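Local atomic coordinates of DUF4848 domain-containing protein (PDB entry 4LB8), a protein that is of unknown function but belongs to the DUF4848 family and is probably exported as a lipoprotein by Bacteroides thetaiotaomicron. Residues G269-W274 against G284-R289; R117-A122 against V141-T146; Q68-E73 against H96-V101; S158-V163 against R175-K180; E223-E228 against T256-R261. All blocks are in the same frame, centred on the assembly; numbering follows the deposited sequence.

Interaction 1. Residues G269-W274 against G284-R289; sequences GTIEIW and GFATVR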
# COMPACT_ATOMS: atom_id res chain seq x y z
N GLY A 269 -21.05 8.38 5.29
CA GLY A 269 -20.72 7.27 6.16
C GLY A 269 -19.46 6.56 5.71
O GLY A 269 -18.62 7.15 5.03
N THR A 270 -19.33 5.28 6.11
CA THR A 270 -18.18 4.44 5.78
C THR A 270 -18.57 3.07 5.18
O THR A 270 -19.67 2.55 5.41
CB THR A 270 -17.30 4.20 7.04
OG1 THR A 270 -18.00 3.43 8.03
CG2 THR A 270 -16.74 5.49 7.62
N ILE A 271 -17.64 2.49 4.41
CA ILE A 271 -17.71 1.14 3.86
C ILE A 271 -16.37 0.43 4.13
O ILE A 271 -15.30 1.08 4.15
CB ILE A 271 -18.11 1.06 2.36
CG1 ILE A 271 -17.19 1.95 1.48
CG2 ILE A 271 -19.61 1.37 2.19
CD1 ILE A 271 -17.05 1.55 -0.02
N GLU A 272 -16.46 -0.88 4.37
CA GLU A 272 -15.35 -1.82 4.58
C GLU A 272 -15.60 -3.03 3.69
O GLU A 272 -16.73 -3.53 3.67
CB GLU A 272 -15.24 -2.25 6.05
CG GLU A 272 -14.86 -1.14 7.00
CD GLU A 272 -15.13 -1.49 8.45
OE1 GLU A 272 -14.86 -2.65 8.83
OE2 GLU A 272 -15.63 -0.62 9.19
N ILE A 273 -14.56 -3.48 2.95
CA ILE A 273 -14.64 -4.59 2.00
C ILE A 273 -13.49 -5.58 2.20
O ILE A 273 -12.32 -5.18 2.30
CB ILE A 273 -14.67 -4.05 0.52
CG1 ILE A 273 -14.97 -5.14 -0.55
CG2 ILE A 273 -13.41 -3.27 0.15
CD1 ILE A 273 -16.47 -5.70 -0.61
N TRP A 274 -13.83 -6.88 2.21
CA TRP A 274 -12.91 -8.02 2.21
C TRP A 274 -13.59 -9.17 1.43
O TRP A 274 -14.67 -8.98 0.90
CB TRP A 274 -12.40 -8.41 3.61
CG TRP A 274 -13.41 -9.03 4.54
CD1 TRP A 274 -13.53 -10.36 4.84
CD2 TRP A 274 -14.39 -8.35 5.33
NE1 TRP A 274 -14.57 -10.55 5.73
CE2 TRP A 274 -15.10 -9.33 6.06
CE3 TRP A 274 -14.76 -6.99 5.48
CZ2 TRP A 274 -16.17 -9.01 6.90
CZ3 TRP A 274 -15.79 -6.67 6.36
CH2 TRP A 274 -16.49 -7.67 7.05
N GLY A 284 -10.26 -3.36 3.25
CA GLY A 284 -10.15 -1.99 2.76
C GLY A 284 -11.29 -1.13 3.24
O GLY A 284 -12.42 -1.59 3.34
N PHE A 285 -11.00 0.15 3.52
CA PHE A 285 -11.90 1.19 4.04
C PHE A 285 -12.12 2.31 3.03
O PHE A 285 -11.33 2.48 2.10
CB PHE A 285 -11.27 1.80 5.31
CG PHE A 285 -11.33 0.97 6.58
CD1 PHE A 285 -10.57 -0.21 6.70
CD2 PHE A 285 -12.12 1.36 7.66
CE1 PHE A 285 -10.64 -0.99 7.86
CE2 PHE A 285 -12.15 0.59 8.83
CZ PHE A 285 -11.40 -0.57 8.93
N ALA A 286 -13.18 3.10 3.23
CA ALA A 286 -13.52 4.29 2.44
C ALA A 286 -14.60 5.10 3.10
O ALA A 286 -15.50 4.53 3.73
CB ALA A 286 -13.97 3.92 1.04
N THR A 287 -14.49 6.42 2.97
CA THR A 287 -15.52 7.36 3.41
C THR A 287 -16.47 7.51 2.22
O THR A 287 -16.03 7.62 1.07
CB THR A 287 -14.90 8.70 3.86
OG1 THR A 287 -14.22 8.48 5.10
CG2 THR A 287 -15.95 9.81 4.08
N VAL A 288 -17.78 7.51 2.50
CA VAL A 288 -18.79 7.65 1.46
C VAL A 288 -19.36 9.07 1.51
O VAL A 288 -19.70 9.58 2.58
CB VAL A 288 -19.87 6.55 1.61
CG1 VAL A 288 -20.96 6.66 0.54
CG2 VAL A 288 -19.22 5.17 1.58
N ARG A 289 -19.35 9.74 0.34
CA ARG A 289 -19.88 11.08 0.09
C ARG A 289 -20.62 11.05 -1.25
O ARG A 289 -20.00 11.06 -2.32
CB ARG A 289 -18.76 12.14 0.11
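Gly-269 to Ile-273 pair with Gly-284 to Val-288 as antiparallel strands whose directions are 145° apart. Val-288 N gives the shortest bond, 2.7 Å to Gly-269 O, and comes from above that carbonyl plane. Ile-271 N bonds Ala-286 O at 3.0 Å and Ile-273 N bonds Gly-284 O at 2.9 Å, each lying in the carbonyl plane. The return bonds from Gly-269 N and Ala-286 N are weak, while Gly-284 N to Ile-273 O is sound. Gly-269 has backbone angles at which any side chain would collide with the carbonyl oxygen of the residue before it.

Glu-272 and Phe-285 form a non-hydrogen-bonded pair, and Glu-272 runs alongside Phe-285. Glu-272 CG stands over one face of the ring in a CH-pi contact, 3.8 Å from the Phe-285 centroid and offset toward the rim. With chi1 at -66°, CG is anti to the carbonyl carbon, and the extended chain beyond lays the carboxylate over the ring, planes 17° apart. Arg-283 and Lys-216 both form salt bridges with Glu-272 OE1. On the other face of the sheet, Ile-271 CG1 touches Ala-286 CB and Val-288 CG2, 3.8 Å from each. Ile-271 and Val-288 cross at about a right angle.

This is a beta hairpin at one side of a four-stranded antiparallel sheet, with strand 213-220 on the other flank of 268-275. The face of Ile-271, Ile-273 and Ala-286 packs on Ala-172 of strand 171-175 and Leu-183 of strand 179-188. Phe-285 meets Arg-160 of the second subunit.

Interaction 2. Residues R117-A122 against V141-T146; sequences RLVYVA and VDKVYT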
# COMPACT_ATOMS: atom_id res chain seq x y z
N ARG A 117 19.96 12.78 8.70
CA ARG A 117 20.16 13.28 7.33
C ARG A 117 21.18 12.38 6.62
O ARG A 117 21.28 12.43 5.42
CB ARG A 117 20.60 14.74 7.34
CG ARG A 117 19.47 15.69 7.71
CD ARG A 117 19.92 17.14 7.77
NE ARG A 117 18.84 18.06 8.16
CZ ARG A 117 17.94 18.56 7.31
NH1 ARG A 117 17.97 18.24 6.02
NH2 ARG A 117 16.99 19.37 7.76
N LEU A 118 21.87 11.51 7.37
CA LEU A 118 22.92 10.60 6.93
C LEU A 118 22.47 9.52 5.97
O LEU A 118 21.49 8.81 6.22
CB LEU A 118 23.57 9.88 8.14
CG LEU A 118 24.38 10.71 9.12
CD1 LEU A 118 24.98 9.83 10.19
CD2 LEU A 118 25.48 11.49 8.43
N VAL A 119 23.25 9.33 4.92
CA VAL A 119 23.05 8.25 3.95
C VAL A 119 23.63 6.98 4.60
O VAL A 119 22.98 5.94 4.66
CB VAL A 119 23.72 8.58 2.58
CG1 VAL A 119 23.54 7.45 1.58
CG2 VAL A 119 23.21 9.90 2.03
N TYR A 120 24.86 7.11 5.14
CA TYR A 120 25.60 6.05 5.81
C TYR A 120 25.29 6.17 7.29
O TYR A 120 26.01 6.79 8.07
CB TYR A 120 27.10 6.17 5.46
CG TYR A 120 27.33 6.37 3.97
CD1 TYR A 120 26.71 5.55 3.03
CD2 TYR A 120 28.14 7.40 3.50
CE1 TYR A 120 26.86 5.76 1.67
CE2 TYR A 120 28.33 7.60 2.13
CZ TYR A 120 27.70 6.76 1.22
OH TYR A 120 27.89 6.91 -0.13
N VAL A 121 24.14 5.60 7.64
CA VAL A 121 23.41 5.65 8.90
C VAL A 121 24.23 5.31 10.16
O VAL A 121 24.06 5.99 11.18
CB VAL A 121 22.09 4.81 8.85
CG1 VAL A 121 21.10 5.43 7.88
CG2 VAL A 121 22.33 3.33 8.51
N ALA A 122 25.07 4.26 10.10
CA ALA A 122 25.84 3.81 11.28
C ALA A 122 26.88 4.86 11.71
O ALA A 122 27.28 4.86 12.85
CB ALA A 122 26.49 2.47 11.03
N VAL A 141 32.96 15.42 6.21
CA VAL A 141 31.62 16.02 6.34
C VAL A 141 30.73 14.96 5.72
O VAL A 141 30.67 14.84 4.48
CB VAL A 141 31.44 17.42 5.70
CG1 VAL A 141 30.00 17.89 5.88
CG2 VAL A 141 32.41 18.44 6.28
N ASP A 142 30.15 14.09 6.56
CA ASP A 142 29.46 12.92 6.06
C ASP A 142 28.27 13.25 5.17
O ASP A 142 27.57 14.27 5.36
CB ASP A 142 29.06 11.96 7.20
CG ASP A 142 29.15 10.49 6.81
OD1 ASP A 142 30.08 10.12 6.06
OD2 ASP A 142 28.28 9.71 7.25
N LYS A 143 28.10 12.38 4.14
CA LYS A 143 27.05 12.41 3.11
C LYS A 143 25.68 12.47 3.76
O LYS A 143 25.35 11.65 4.63
CB LYS A 143 27.14 11.19 2.16
CG LYS A 143 26.31 11.37 0.88
CD LYS A 143 26.61 10.35 -0.19
CE LYS A 143 25.91 10.74 -1.48
NZ LYS A 143 26.21 9.80 -2.60
N VAL A 144 24.89 13.47 3.34
CA VAL A 144 23.54 13.68 3.87
C VAL A 144 22.52 13.71 2.74
O VAL A 144 22.88 13.86 1.58
CB VAL A 144 23.42 14.96 4.76
CG1 VAL A 144 24.30 14.86 6.01
CG2 VAL A 144 23.70 16.24 3.97
N TYR A 145 21.26 13.53 3.10
CA TYR A 145 20.13 13.70 2.18
C TYR A 145 19.81 15.21 2.14
O TYR A 145 19.89 15.90 3.18
CB TYR A 145 18.91 12.89 2.63
CG TYR A 145 19.08 11.39 2.53
CD1 TYR A 145 19.10 10.75 1.29
CD2 TYR A 145 19.15 10.59 3.67
CE1 TYR A 145 19.24 9.37 1.19
CE2 TYR A 145 19.28 9.21 3.58
CZ TYR A 145 19.32 8.60 2.34
OH TYR A 145 19.46 7.23 2.24
N THR A 146 19.49 15.73 0.93
CA THR A 146 19.13 17.15 0.74
C THR A 146 17.79 17.42 1.43
O THR A 146 17.63 18.42 2.13
CB THR A 146 19.07 17.49 -0.75
OG1 THR A 146 18.16 16.58 -1.38
CG2 THR A 146 20.45 17.42 -1.43
O HOH W 1 26.24 9.40 5.60
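Tyr-145 N donates to Arg-117 O at 2.6 Å, the donor lying in the carbonyl plane. Val-119 N donates to Lys-143 O at 3.1 Å from above the carbonyl plane. Lys-143 O also accepts a hydrogen bond from a water, so two donors hold it. The water donates a second hydrogen bond to Asp-142 OD2 at 2.6 Å and accepts from Tyr-120 N at 2.7 Å. It ties both backbones to one carboxylate, whose OD2 also bonds Asn-123. The two backbone bonds flank Leu-118 and Val-144 in a single isolated beta bridge. It joins the loop before strand 132-135 to the linker between strand 138-141 and helix 148-152.

Val-119 wedges between side chains of the other segment. Its CG2 is anti to the carbonyl carbon and sits over the centre of the Tyr-145 ring, 4.0 Å from the centroid and 8° off the normal, a CH-pi contact. The same CG2 touches Lys-143 CG at 3.6 Å. Lys-143 CG is anti to the backbone N (chi1 -165°), and the extended chain beyond runs obliquely past Tyr-120, CD 3.7 Å from Tyr-120 OH. Arg-117 CB rests on Val-144 CB at 3.8 Å. The guanidinium of Arg-117 turns to the carbonyls after helix 84-98, bonding Asp-100 O through NE. Val-119 O accepts from Ser-186 of the second subunit, and Tyr-120 packs on Val-187 of that chain.

Interaction 3. Residues Q68-E73 against H96-V101; sequences QEADGE and HKYGDV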
# COMPACT_ATOMS: atom_id res chain seq x y z
N GLN A 68 18.60 9.68 20.70
CA GLN A 68 18.06 9.11 21.94
C GLN A 68 17.21 10.17 22.67
O GLN A 68 16.06 9.92 23.02
CB GLN A 68 19.19 8.62 22.87
CG GLN A 68 19.96 7.42 22.40
CD GLN A 68 19.35 6.11 22.82
OE1 GLN A 68 18.86 5.34 21.98
NE2 GLN A 68 19.40 5.80 24.13
N GLU A 69 17.80 11.37 22.85
CA GLU A 69 17.17 12.51 23.51
C GLU A 69 15.92 12.98 22.78
O GLU A 69 14.89 13.21 23.42
CB GLU A 69 18.17 13.67 23.60
CG GLU A 69 19.30 13.46 24.58
CD GLU A 69 20.25 14.64 24.72
OE1 GLU A 69 19.99 15.70 24.10
OE2 GLU A 69 21.24 14.51 25.47
N ALA A 70 16.01 13.11 21.43
CA ALA A 70 14.94 13.59 20.57
C ALA A 70 13.73 12.69 20.67
O ALA A 70 12.62 13.19 20.89
CB ALA A 70 15.43 13.68 19.13
N ASP A 71 13.96 11.35 20.59
CA ASP A 71 12.96 10.27 20.68
C ASP A 71 12.32 10.23 22.09
O ASP A 71 11.08 10.18 22.20
CB ASP A 71 13.59 8.91 20.29
CG ASP A 71 13.69 8.66 18.79
OD1 ASP A 71 12.97 9.33 18.01
OD2 ASP A 71 14.43 7.73 18.39
N GLY A 72 13.15 10.32 23.13
CA GLY A 72 12.71 10.38 24.52
C GLY A 72 11.81 11.58 24.76
O GLY A 72 10.72 11.42 25.29
N GLU A 73 12.22 12.77 24.28
CA GLU A 73 11.45 14.02 24.36
C GLU A 73 10.12 13.97 23.53
O GLU A 73 9.14 14.58 23.95
CB GLU A 73 12.32 15.21 23.91
CG GLU A 73 11.71 16.59 24.14
CD GLU A 73 12.54 17.82 23.84
OE1 GLU A 73 13.78 17.69 23.68
OE2 GLU A 73 11.96 18.93 23.80
N HIS A 96 11.55 23.00 15.83
CA HIS A 96 12.53 24.08 15.80
C HIS A 96 13.86 23.64 16.45
O HIS A 96 14.93 23.91 15.90
CB HIS A 96 11.98 25.34 16.50
CG HIS A 96 12.99 26.46 16.59
ND1 HIS A 96 13.22 27.32 15.53
CD2 HIS A 96 13.85 26.77 17.60
CE1 HIS A 96 14.19 28.13 15.92
NE2 HIS A 96 14.61 27.84 17.16
N LYS A 97 13.78 22.95 17.61
CA LYS A 97 14.91 22.45 18.39
C LYS A 97 15.77 21.43 17.61
O LYS A 97 16.99 21.57 17.61
CB LYS A 97 14.41 21.83 19.71
CG LYS A 97 15.54 21.35 20.64
CD LYS A 97 15.04 20.80 21.97
CE LYS A 97 16.18 20.36 22.87
NZ LYS A 97 15.71 19.81 24.17
N TYR A 98 15.14 20.43 16.96
CA TYR A 98 15.81 19.31 16.27
C TYR A 98 15.85 19.39 14.73
O TYR A 98 16.62 18.65 14.13
CB TYR A 98 15.12 17.99 16.67
CG TYR A 98 15.31 17.65 18.14
CD1 TYR A 98 16.53 17.18 18.62
CD2 TYR A 98 14.27 17.84 19.05
CE1 TYR A 98 16.72 16.93 19.98
CE2 TYR A 98 14.46 17.59 20.42
CZ TYR A 98 15.68 17.13 20.87
OH TYR A 98 15.87 16.84 22.20
N GLY A 99 15.03 20.25 14.12
CA GLY A 99 14.86 20.39 12.68
C GLY A 99 16.03 20.85 11.83
O GLY A 99 15.88 20.94 10.61
N ASP A 100 17.19 21.12 12.45
CA ASP A 100 18.41 21.52 11.75
C ASP A 100 19.38 20.32 11.64
O ASP A 100 19.75 19.94 10.51
CB ASP A 100 19.04 22.73 12.43
CG ASP A 100 18.26 23.98 12.07
OD1 ASP A 100 17.14 24.15 12.62
OD2 ASP A 100 18.70 24.71 11.16
N VAL A 101 19.76 19.70 12.79
CA VAL A 101 20.61 18.49 12.81
C VAL A 101 19.81 17.35 12.13
O VAL A 101 20.36 16.60 11.30
CB VAL A 101 21.05 18.11 14.25
CG1 VAL A 101 21.97 16.90 14.24
CG2 VAL A 101 21.73 19.28 14.95
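Glu-73 OE1 is gripped by two groups of the other segment. Tyr-98 OH donates to it at 2.7 Å, nearly along the C-O axis. Lys-97 NZ forms a salt bridge with it at 2.9 Å, on the syn side and 20° out of the carboxylate plane. The two donors arrive from opposite faces of that plane. Glu-73 reaches them by an extended chain, CG anti to the backbone N (chi1 -171°).

Helices 63-80 and 84-98 follow each other as a helical hairpin, and this contact lies near the end of the second helix. Ala-70, one turn before Glu-73, sets its CB over one face of the Tyr-98 ring. The CH-pi distance from Ala-70 CB to the Tyr-98 centroid is 3.7 Å. Lys-97 CG lies over the opposite face, so the ring is held between an alanine methyl and a lysine methylene. The carboxylate of Glu-73 meets the ring at its edge, the planes 73° apart. A phenylalanine in place of Tyr-98 would probably leave Glu-73 OE1 with Lys-97 as its one partner in this contact and the carboxylate freer to turn.

Tyr-94, one turn back, bonds Ala-70 O through its hydroxyl. Asp-71 forms a salt bridge with Arg-208 of the second subunit.

Interaction 4. Residues S158-V163 against R175-K180; sequences STRSSV and RQKDRK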
# COMPACT_ATOMS: atom_id res chain seq x y z
N SER A 158 4.54 0.40 -8.03
CA SER A 158 4.03 -0.89 -7.59
C SER A 158 4.47 -1.25 -6.18
O SER A 158 5.60 -0.99 -5.77
CB SER A 158 4.44 -2.00 -8.56
OG SER A 158 5.68 -2.61 -8.25
N THR A 159 3.54 -1.87 -5.45
CA THR A 159 3.72 -2.38 -4.11
C THR A 159 3.26 -3.85 -4.08
O THR A 159 2.57 -4.30 -5.00
CB THR A 159 2.98 -1.51 -3.06
OG1 THR A 159 1.59 -1.45 -3.38
CG2 THR A 159 3.53 -0.11 -2.94
N ARG A 160 3.68 -4.59 -3.05
CA ARG A 160 3.25 -5.97 -2.80
C ARG A 160 1.82 -5.97 -2.28
O ARG A 160 1.02 -6.83 -2.59
CB ARG A 160 4.17 -6.61 -1.74
CG ARG A 160 3.94 -8.08 -1.55
CD ARG A 160 4.95 -8.61 -0.60
NE ARG A 160 4.57 -9.91 -0.04
CZ ARG A 160 4.82 -11.08 -0.62
NH1 ARG A 160 5.44 -11.13 -1.79
NH2 ARG A 160 4.45 -12.20 -0.03
N SER A 161 1.53 -4.98 -1.43
CA SER A 161 0.25 -4.85 -0.77
C SER A 161 -0.13 -3.37 -0.61
O SER A 161 0.77 -2.56 -0.35
CB SER A 161 0.33 -5.53 0.60
OG SER A 161 -0.97 -5.73 1.11
N SER A 162 -1.45 -3.04 -0.79
CA SER A 162 -2.08 -1.71 -0.63
C SER A 162 -3.53 -1.87 -0.21
O SER A 162 -4.29 -2.62 -0.85
CB SER A 162 -2.00 -0.87 -1.89
OG SER A 162 -0.68 -0.37 -2.05
N VAL A 163 -3.90 -1.19 0.87
CA VAL A 163 -5.22 -1.24 1.47
C VAL A 163 -5.65 0.21 1.68
O VAL A 163 -4.86 1.00 2.19
CB VAL A 163 -5.21 -2.08 2.78
CG1 VAL A 163 -6.58 -2.13 3.44
CG2 VAL A 163 -4.68 -3.48 2.53
N ARG A 175 -5.52 -4.74 -2.06
CA ARG A 175 -4.74 -5.52 -3.01
C ARG A 175 -3.66 -6.24 -2.24
O ARG A 175 -2.81 -5.61 -1.64
CB ARG A 175 -4.14 -4.69 -4.16
CG ARG A 175 -3.31 -5.56 -5.12
CD ARG A 175 -2.58 -4.77 -6.19
NE ARG A 175 -1.24 -4.42 -5.72
CZ ARG A 175 -0.88 -3.21 -5.33
NH1 ARG A 175 -1.75 -2.20 -5.40
NH2 ARG A 175 0.34 -2.98 -4.89
N GLN A 176 -3.73 -7.55 -2.22
CA GLN A 176 -2.75 -8.33 -1.49
C GLN A 176 -1.74 -8.95 -2.48
O GLN A 176 -1.70 -8.53 -3.62
CB GLN A 176 -3.46 -9.37 -0.58
CG GLN A 176 -4.29 -8.72 0.53
CD GLN A 176 -3.47 -7.86 1.49
OE1 GLN A 176 -3.77 -6.69 1.69
NE2 GLN A 176 -2.39 -8.42 2.07
N LYS A 177 -0.91 -9.88 -2.03
CA LYS A 177 0.15 -10.44 -2.86
C LYS A 177 -0.39 -11.20 -4.11
O LYS A 177 0.23 -11.10 -5.17
CB LYS A 177 1.11 -11.31 -2.01
CG LYS A 177 0.65 -12.71 -1.68
CD LYS A 177 1.73 -13.72 -2.05
CE LYS A 177 1.20 -15.14 -2.08
NZ LYS A 177 0.86 -15.63 -0.72
N ASP A 178 -1.52 -11.92 -4.00
CA ASP A 178 -2.05 -12.65 -5.14
C ASP A 178 -3.59 -12.63 -5.21
O ASP A 178 -4.16 -13.29 -6.08
CB ASP A 178 -1.50 -14.09 -5.20
CG ASP A 178 -1.87 -15.02 -4.07
OD1 ASP A 178 -2.70 -14.62 -3.22
OD2 ASP A 178 -1.37 -16.16 -4.05
N ARG A 179 -4.24 -11.79 -4.36
CA ARG A 179 -5.69 -11.54 -4.33
C ARG A 179 -5.99 -10.03 -4.16
O ARG A 179 -5.30 -9.36 -3.39
CB ARG A 179 -6.37 -12.34 -3.21
CG ARG A 179 -6.23 -13.86 -3.26
CD ARG A 179 -6.96 -14.50 -4.42
NE ARG A 179 -6.79 -15.95 -4.45
CZ ARG A 179 -5.79 -16.59 -5.06
NH1 ARG A 179 -4.85 -15.90 -5.71
NH2 ARG A 179 -5.72 -17.91 -5.02
N LYS A 180 -7.00 -9.51 -4.88
CA LYS A 180 -7.52 -8.12 -4.83
C LYS A 180 -9.02 -8.11 -4.57
O LYS A 180 -9.73 -8.98 -5.08
CB LYS A 180 -7.33 -7.34 -6.17
CG LYS A 180 -5.95 -7.05 -6.64
CD LYS A 180 -5.91 -6.60 -8.12
CE LYS A 180 -6.31 -5.17 -8.37
NZ LYS A 180 -6.03 -4.76 -9.77
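Thr-159 meets the guanidinium of Arg-175 at its edge. Arg-175 NH2 donates to Thr-159 O at 2.6 Å, from well above the carbonyl plane but with the oxygen close to the guanidinium plane. The same nitrogen also points at Thr-159 OG1, though the modelled bond is very short and its length doubtful. Arg-175 gets there by a bend at chi3 (91°), which turns its head back along the first segment. Thr-159 OG1 shares a further hydrogen bond with Ser-162 OG at 2.8 Å.

Arg-160 runs beside Lys-177. Lys-177 CB lies over the centre of the Arg-160 guanidinium, 3.9 Å above its plane. The charged ends stay apart, with Arg-160 NH2 5.0 Å from Lys-177 NZ.

Ser-161 CA touches Arg-175 O at 3.3 Å in a CA-H...O contact. Ser-162 N and Arg-175 O bond at 3.0 Å, and Arg-175 N returns a bond of 2.7 Å to Ser-162 O. This antiparallel hydrogen-bonded pair joins strand 161-163 to the end of strand 171-175. Val-163 CG2 packs against Gln-176 OE1; that oxygen accepts a hydrogen bond from Gln-282 NE2. Ser-161 to Val-163 pair antiparallel with a strand of the second subunit, and the sheet continues through the dimer interface.

Across these segments the charge of Arg-175 meets neutral oxygens and no carboxylate. Arg-175 is tied to the 158-163 segment twice, by its backbone at Ser-162 and by its guanidinium at Thr-159, so within this contact its charge is probably balanced by dipoles.

Interaction 5. Residues E223-E228 against T256-R261; sequences EFAQGE and TKVFGR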
# COMPACT_ATOMS: atom_id res chain seq x y z
N GLU A 223 -31.01 4.05 2.03
CA GLU A 223 -31.92 2.95 1.82
C GLU A 223 -31.15 1.87 1.09
O GLU A 223 -30.53 2.16 0.07
CB GLU A 223 -33.09 3.45 0.98
CG GLU A 223 -34.42 2.94 1.45
CD GLU A 223 -35.56 3.53 0.65
OE1 GLU A 223 -35.30 4.11 -0.43
OE2 GLU A 223 -36.72 3.37 1.10
N PHE A 224 -31.14 0.66 1.63
CA PHE A 224 -30.42 -0.44 1.01
C PHE A 224 -31.29 -1.23 0.07
O PHE A 224 -32.44 -1.56 0.40
CB PHE A 224 -29.84 -1.36 2.09
CG PHE A 224 -29.08 -2.57 1.62
CD1 PHE A 224 -27.95 -2.44 0.82
CD2 PHE A 224 -29.42 -3.84 2.07
CE1 PHE A 224 -27.21 -3.56 0.44
CE2 PHE A 224 -28.69 -4.97 1.68
CZ PHE A 224 -27.59 -4.82 0.87
N ALA A 225 -30.73 -1.56 -1.11
CA ALA A 225 -31.40 -2.37 -2.12
C ALA A 225 -31.19 -3.82 -1.75
O ALA A 225 -30.23 -4.46 -2.19
CB ALA A 225 -30.85 -2.06 -3.51
N GLN A 226 -32.05 -4.32 -0.84
CA GLN A 226 -32.02 -5.67 -0.30
C GLN A 226 -32.41 -6.68 -1.38
O GLN A 226 -33.43 -6.48 -2.03
CB GLN A 226 -32.96 -5.74 0.91
CG GLN A 226 -33.03 -7.08 1.60
CD GLN A 226 -33.94 -7.03 2.79
OE1 GLN A 226 -33.59 -6.47 3.83
NE2 GLN A 226 -35.14 -7.59 2.65
N GLY A 227 -31.63 -7.75 -1.55
CA GLY A 227 -31.88 -8.80 -2.53
C GLY A 227 -33.08 -9.67 -2.19
O GLY A 227 -33.62 -9.55 -1.09
N GLU A 228 -33.51 -10.55 -3.13
CA GLU A 228 -34.68 -11.41 -2.92
C GLU A 228 -34.41 -12.45 -1.82
O GLU A 228 -33.41 -13.18 -1.85
CB GLU A 228 -35.13 -12.09 -4.22
N THR A 256 -21.99 -5.97 -10.68
CA THR A 256 -22.59 -4.63 -10.63
C THR A 256 -23.96 -4.73 -9.98
O THR A 256 -24.73 -5.65 -10.26
CB THR A 256 -22.61 -3.93 -11.98
OG1 THR A 256 -23.54 -4.59 -12.84
CG2 THR A 256 -21.22 -3.81 -12.60
N LYS A 257 -24.23 -3.82 -9.06
CA LYS A 257 -25.48 -3.83 -8.30
C LYS A 257 -26.02 -2.43 -8.04
O LYS A 257 -25.27 -1.49 -7.88
CB LYS A 257 -25.22 -4.48 -6.90
CG LYS A 257 -25.03 -5.99 -6.87
CD LYS A 257 -26.34 -6.74 -6.62
CE LYS A 257 -26.10 -8.21 -6.40
NZ LYS A 257 -27.20 -9.06 -6.93
N VAL A 258 -27.33 -2.33 -7.93
CA VAL A 258 -28.01 -1.16 -7.39
C VAL A 258 -27.74 -1.36 -5.91
O VAL A 258 -28.13 -2.40 -5.35
CB VAL A 258 -29.52 -1.12 -7.74
CG1 VAL A 258 -30.24 -0.06 -6.92
CG2 VAL A 258 -29.73 -0.88 -9.22
N PHE A 259 -26.97 -0.47 -5.30
CA PHE A 259 -26.59 -0.61 -3.90
C PHE A 259 -27.72 -0.12 -2.97
O PHE A 259 -27.94 -0.69 -1.92
CB PHE A 259 -25.29 0.17 -3.67
CG PHE A 259 -24.59 -0.08 -2.36
CD1 PHE A 259 -24.03 -1.33 -2.08
CD2 PHE A 259 -24.44 0.94 -1.43
CE1 PHE A 259 -23.37 -1.55 -0.87
CE2 PHE A 259 -23.75 0.72 -0.23
CZ PHE A 259 -23.23 -0.52 0.05
N GLY A 260 -28.39 0.94 -3.37
CA GLY A 260 -29.48 1.55 -2.63
C GLY A 260 -29.89 2.85 -3.26
O GLY A 260 -29.61 3.09 -4.44
N ARG A 261 -30.57 3.68 -2.48
CA ARG A 261 -30.99 5.03 -2.87
C ARG A 261 -30.69 6.02 -1.78
O ARG A 261 -30.64 5.63 -0.60
CB ARG A 261 -32.51 5.08 -3.13
CG ARG A 261 -33.00 4.52 -4.44
CD ARG A 261 -34.46 4.86 -4.70
NE ARG A 261 -35.37 4.36 -3.66
CZ ARG A 261 -36.70 4.31 -3.79
NH1 ARG A 261 -37.28 4.69 -4.92
NH2 ARG A 261 -37.45 3.85 -2.80
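Glu-223 and Arg-261 reach out alongside each other from neighbouring strands. The planes of carboxylate and guanidinium are nearly parallel, 13° apart, but do not form one continuous plane. NE and NH2 of Arg-261 both hydrogen-bond Glu-223 OE1, each at 3.2 Å and from the same face of the carboxylate plane, as a salt bridge. NE approaches the oxygen almost end-on and NH2 from the syn side. A bend at chi3 (-59°) turns the guanidinium side-on to the acid. An alanine in place of Glu-223 would probably leave the Arg-261 guanidinium without this charged mate and freer to swing.

Beneath this pair the backbones bond both ways. Glu-223 N donates to Arg-261 O at 3.1 Å, and Arg-261 N donates to Glu-223 O at 3.0 Å. Ala-225 N bonds Phe-259 O from above the carbonyl plane. The strands run antiparallel. On its other edge, toward strand 191-201, strand 254-262 has a classic beta bulge: Phe-259 and Gly-260 stand opposite the single residue Ile-192. Gly-260 CA lies 3.0 Å from Glu-223 O, and a CB there would clash with that oxygen. Ala-225 is the centre of an inverse gamma turn.

Phe-224 is turned so that CG is anti to the backbone N (chi1 179°), and its CD1 comes 3.3 Å from Phe-259 O. Its ring also meets Phe-244. Both Phe-224 and Phe-259 touch Ile-246. On the other side, Ala-225 CB rests on Val-258 CG1 at 4.0 Å. Here the second subunit closes in: its Leu-41 packs on Ala-225, and its Ser-44 bonds Val-258 N.

Overall arrangement
Along the chain the order is interaction 3, then 2, 4, 5 and 1, each closing before the next opens. Interactions 3 and 2 belong to the N-terminal half, with centres about 17 Å apart, and touch through Arg-117 and Asp-100. Interactions 4, 5 and 1 lie in the beta-rich half; interactions 2 and 5 are the most distant pair, about 56 Å between centres. Interactions 4 and 5 reach the same eight-stranded sheet. Interaction 1 lies in the four-stranded sheet and packs on interaction 4 through Gly-284 and Val-163. All five reach the second subunit, so the elongated chain is bound to its partner through both halves.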